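Local coordinates for bartonella effector protein (Bep) substrate of VirB T4SS (Bartonella clarridgeiae, PDB 4XI8) that is a VirB-translocated Bartonella effector whose Fic domain, the part described here, may transfer AMP from ATP to protein threonine or tyrosine hydroxyls, at residues A[69-74]-A[149-154]. Residues are numbered along the deposited sequence; the frame is centred on the assembly and turned at random.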
ATOM      1  N   ARG A  69      11.256 -12.552 -22.863  1.00 55.27           N
ATOM      2  CA  ARG A  69      10.731 -13.541 -21.928  1.00 54.68           C
ATOM      3  C   ARG A  69       9.451 -13.056 -21.248  1.00 51.00           C
ATOM      4  O   ARG A  69       8.575 -13.853 -20.914  1.00 39.98           O
ATOM      5  CB  ARG A  69      11.788 -13.890 -20.879  1.00 54.65           C
ATOM      6  CG  ARG A  69      11.555 -15.221 -20.184  1.00 73.30           C
ATOM      7  CD  ARG A  69      11.521 -16.367 -21.185  1.00 76.98           C
ATOM      8  NE  ARG A  69      12.827 -16.611 -21.792  1.00 56.51           N
ATOM      9  CZ  ARG A  69      13.070 -17.577 -22.674  1.00 75.09           C
ATOM     10  NH1 ARG A  69      12.094 -18.390 -23.054  1.00 90.20           N
ATOM     11  NH2 ARG A  69      14.287 -17.731 -23.177  1.00 80.46           N
ATOM     12  N   LEU A  70       9.345 -11.744 -21.057  1.00 51.36           N
ATOM     13  CA  LEU A  70       8.198 -11.161 -20.371  1.00 49.10           C
ATOM     14  C   LEU A  70       6.958 -11.077 -21.261  1.00 43.23           C
ATOM     15  O   LEU A  70       5.839 -11.266 -20.788  1.00 54.46           O
ATOM     16  CB  LEU A  70       8.543  -9.766 -19.843  1.00 41.09           C
ATOM     17  CG  LEU A  70       9.468  -9.684 -18.624  1.00 44.99           C
ATOM     18  CD1 LEU A  70       9.647  -8.240 -18.188  1.00 35.58           C
ATOM     19  CD2 LEU A  70       8.932 -10.527 -17.479  1.00 42.04           C
ATOM     20  N   TYR A  71       7.153 -10.786 -22.544  1.00 36.70           N
ATOM     21  CA  TYR A  71       6.024 -10.508 -23.426  1.00 36.51           C
ATOM     22  C   TYR A  71       5.933 -11.403 -24.665  1.00 37.58           C
ATOM     23  O   TYR A  71       5.208 -11.074 -25.602  1.00 67.51           O
ATOM     24  CB  TYR A  71       6.065  -9.042 -23.876  1.00 35.74           C
ATOM     25  CG  TYR A  71       6.021  -8.038 -22.745  1.00 34.94           C
ATOM     26  CD1 TYR A  71       4.813  -7.661 -22.171  1.00 34.68           C
ATOM     27  CD2 TYR A  71       7.186  -7.459 -22.258  1.00 39.01           C
ATOM     28  CE1 TYR A  71       4.768  -6.743 -21.137  1.00 34.28           C
ATOM     29  CE2 TYR A  71       7.150  -6.540 -21.224  1.00 45.97           C
ATOM     30  CZ  TYR A  71       5.938  -6.186 -20.669  1.00 44.10           C
ATOM     31  OH  TYR A  71       5.898  -5.271 -19.641  1.00 43.82           O
ATOM     32  N   GLU A  72       6.647 -12.525 -24.681  1.00 53.77           N
ATOM     33  CA  GLU A  72       6.637 -13.386 -25.865  1.00 56.74           C
ATOM     34  C   GLU A  72       5.298 -14.092 -26.050  1.00 51.33           C
ATOM     35  O   GLU A  72       4.921 -14.435 -27.167  1.00 60.97           O
ATOM     36  CB  GLU A  72       7.769 -14.417 -25.806  1.00 52.37           C
ATOM     37  CG  GLU A  72       7.593 -15.513 -24.772  1.00 72.45           C
ATOM     38  CD  GLU A  72       8.783 -16.453 -24.728  1.00 87.35           C
ATOM     39  OE1 GLU A  72       8.873 -17.257 -23.776  1.00 98.94           O
ATOM     40  OE2 GLU A  72       9.628 -16.386 -25.646  1.00 79.62           O
ATOM     41  N   LYS A  73       4.584 -14.301 -24.951  1.00 63.14           N
ATOM     42  CA  LYS A  73       3.270 -14.929 -25.001  1.00 53.69           C
ATOM     43  C   LYS A  73       2.203 -13.878 -25.267  1.00 55.42           C
ATOM     44  O   LYS A  73       1.055 -14.202 -25.567  1.00 51.10           O
ATOM     45  CB  LYS A  73       2.967 -15.674 -23.700  1.00 55.01           C
ATOM     46  CG  LYS A  73       3.438 -17.118 -23.686  1.00 57.03           C
ATOM     47  CD  LYS A  73       2.988 -17.830 -22.422  1.00 77.37           C
ATOM     48  CE  LYS A  73       2.085 -19.009 -22.746  1.00 91.92           C
ATOM     49  NZ  LYS A  73       0.876 -18.587 -23.507  1.00 86.58           N
ATOM     50  N   MET A  74       2.601 -12.614 -25.170  1.00 60.92           N
ATOM     51  CA  MET A  74       1.665 -11.504 -25.272  1.00 62.92           C
ATOM     52  C   MET A  74       1.749 -10.785 -26.616  1.00 63.06           C
ATOM     53  O   MET A  74       0.740 -10.610 -27.298  1.00 64.51           O
ATOM     54  CB  MET A  74       1.939 -10.511 -24.139  1.00 83.94           C
ATOM     55  CG  MET A  74       0.811  -9.553 -23.838  1.00104.88           C
ATOM     56  SD  MET A  74      -0.604 -10.392 -23.111  1.00123.48           S
ATOM     57  CE  MET A  74      -1.837 -10.058 -24.353  1.00118.97           C
ATOM     58  N   LYS A 149       9.384   0.005 -18.229  1.00 52.64           N
ATOM     59  CA  LYS A 149       9.504   0.073 -16.772  1.00 48.71           C
ATOM     60  C   LYS A 149       9.873  -1.262 -16.127  1.00 45.48           C
ATOM     61  O   LYS A 149      10.751  -1.321 -15.266  1.00 36.57           O
ATOM     62  CB  LYS A 149       8.198   0.586 -16.162  1.00 36.17           C
ATOM     63  N   TYR A 150       9.206  -2.329 -16.551  1.00 51.74           N
ATOM     64  CA  TYR A 150       9.411  -3.646 -15.959  1.00 47.75           C
ATOM     65  C   TYR A 150      10.752  -4.265 -16.340  1.00 48.53           C
ATOM     66  O   TYR A 150      11.418  -4.873 -15.502  1.00 66.31           O
ATOM     67  CB  TYR A 150       8.266  -4.582 -16.351  1.00 49.01           C
ATOM     68  CG  TYR A 150       6.987  -4.298 -15.601  1.00 45.97           C
ATOM     69  CD1 TYR A 150       7.003  -4.051 -14.234  1.00 39.57           C
ATOM     70  CD2 TYR A 150       5.765  -4.256 -16.258  1.00 56.80           C
ATOM     71  CE1 TYR A 150       5.837  -3.786 -13.541  1.00 41.02           C
ATOM     72  CE2 TYR A 150       4.594  -3.989 -15.574  1.00 52.74           C
ATOM     73  CZ  TYR A 150       4.636  -3.756 -14.216  1.00 45.00           C
ATOM     74  OH  TYR A 150       3.472  -3.490 -13.530  1.00 48.59           O
ATOM     75  N   VAL A 151      11.149  -4.116 -17.600  1.00 42.53           N
ATOM     76  CA  VAL A 151      12.382  -4.739 -18.071  1.00 38.41           C
ATOM     77  C   VAL A 151      13.608  -4.004 -17.534  1.00 44.49           C
ATOM     78  O   VAL A 151      14.654  -4.615 -17.324  1.00 55.45           O
ATOM     79  CB  VAL A 151      12.449  -4.795 -19.614  1.00 39.30           C
ATOM     80  CG1 VAL A 151      11.275  -5.586 -20.156  1.00 54.55           C
ATOM     81  CG2 VAL A 151      12.471  -3.400 -20.216  1.00 52.51           C
ATOM     82  N   GLN A 152      13.477  -2.701 -17.303  1.00 41.48           N
ATOM     83  CA  GLN A 152      14.571  -1.911 -16.747  1.00 36.23           C
ATOM     84  C   GLN A 152      14.769  -2.221 -15.270  1.00 46.07           C
ATOM     85  O   GLN A 152      15.898  -2.251 -14.779  1.00 46.77           O
ATOM     86  CB  GLN A 152      14.314  -0.415 -16.936  1.00 35.31           C
ATOM     87  CG  GLN A 152      14.400   0.060 -18.374  1.00 58.15           C
ATOM     88  CD  GLN A 152      14.034   1.522 -18.522  1.00 62.63           C
ATOM     89  OE1 GLN A 152      13.672   2.185 -17.550  1.00 52.15           O
ATOM     90  NE2 GLN A 152      14.124   2.033 -19.744  1.00 74.42           N
ATOM     91  N   ARG A 153      13.666  -2.451 -14.565  1.00 44.16           N
ATOM     92  CA  ARG A 153      13.723  -2.764 -13.143  1.00 33.07           C
ATOM     93  C   ARG A 153      14.437  -4.089 -12.911  1.00 40.26           C
ATOM     94  O   ARG A 153      15.360  -4.170 -12.104  1.00 35.41           O
ATOM     95  CB  ARG A 153      12.316  -2.801 -12.542  1.00 35.60           C
ATOM     96  CG  ARG A 153      12.284  -3.213 -11.079  1.00 45.57           C
ATOM     97  CD  ARG A 153      10.902  -3.030 -10.475  1.00 33.06           C
ATOM     98  NE  ARG A 153      10.822  -3.594  -9.131  1.00 71.10           N
ATOM     99  CZ  ARG A 153       9.772  -3.467  -8.325  1.00 55.32           C
ATOM    100  NH1 ARG A 153       8.707  -2.786  -8.721  1.00 54.11           N
ATOM    101  NH2 ARG A 153       9.792  -4.018  -7.118  1.00 43.70           N
ATOM    102  N   ILE A 154      14.009  -5.124 -13.627  1.00 39.91           N
ATOM    103  CA  ILE A 154      14.637  -6.437 -13.528  1.00 44.36           C
ATOM    104  C   ILE A 154      16.099  -6.374 -13.964  1.00 43.93           C
ATOM    105  O   ILE A 154      16.961  -7.027 -13.376  1.00 40.80           O
ATOM    106  CB  ILE A 154      13.889  -7.483 -14.384  1.00 46.20           C
ATOM    107  CG1 ILE A 154      12.429  -7.588 -13.942  1.00 33.57           C
ATOM    108  CG2 ILE A 154      14.574  -8.841 -14.302  1.00 33.79           C
ATOM    109  CD1 ILE A 154      11.634  -8.628 -14.704  1.00 34.40           C
TER
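Leu70, near the C-terminal end of helix 60-71, points its side chain at helix 148-162 and meets three residues there through one methyl, CD1. Its CG stands anti to the carbonyl carbon (chi1 -73°), and CD1 continues the chain outward in extended form. Leu70 CD1 lies 3.7 Å from Val151 CG1, the two side chains crossing at a slant. One turn further along the partner helix, Ile154 comes from the other direction and meets Leu70 tip to tip, CD1 to CD1 at 4.0 Å. Leu70 CD1 also comes within 4.3 Å of Tyr150 CB, so the methyl rests among Tyr150, Val151 and Ile154, an i, i+1, i+4 set on a single helical face. Ala45 of helix 32-51 lies against Leu70 as well.

Tyr71 follows with a CB that does not aim at the partner, yet its long ring carries the hydroxyl across. Tyr71 OH arrives at the edge of the Tyr150 ring, in the ring plane, 3.5 Å from Tyr150 CD2; the two side chains cross at about a right angle. Val151 CG1 lies near the plane of the Tyr71 ring, at its edge, 4.4 Å from Tyr71 CE2, and thus touches both Leu70 and Tyr71. His67 meets the Tyr71 ring at about 45°, while Leu42 of helix 32-51 touches Tyr150.

Beyond this apolar patch the chain turns away, with Met74 N hydrogen-bonded to Tyr71 O. The contact belongs to the helical core of the Fic fold: by its sequence pattern, segment 149-154 spans the end of the Fic motif, up to its last arginine, Arg153; Lys149 fits the glycine-or-lysine position, whereas Tyr150 stands where the motif usually has an arginine.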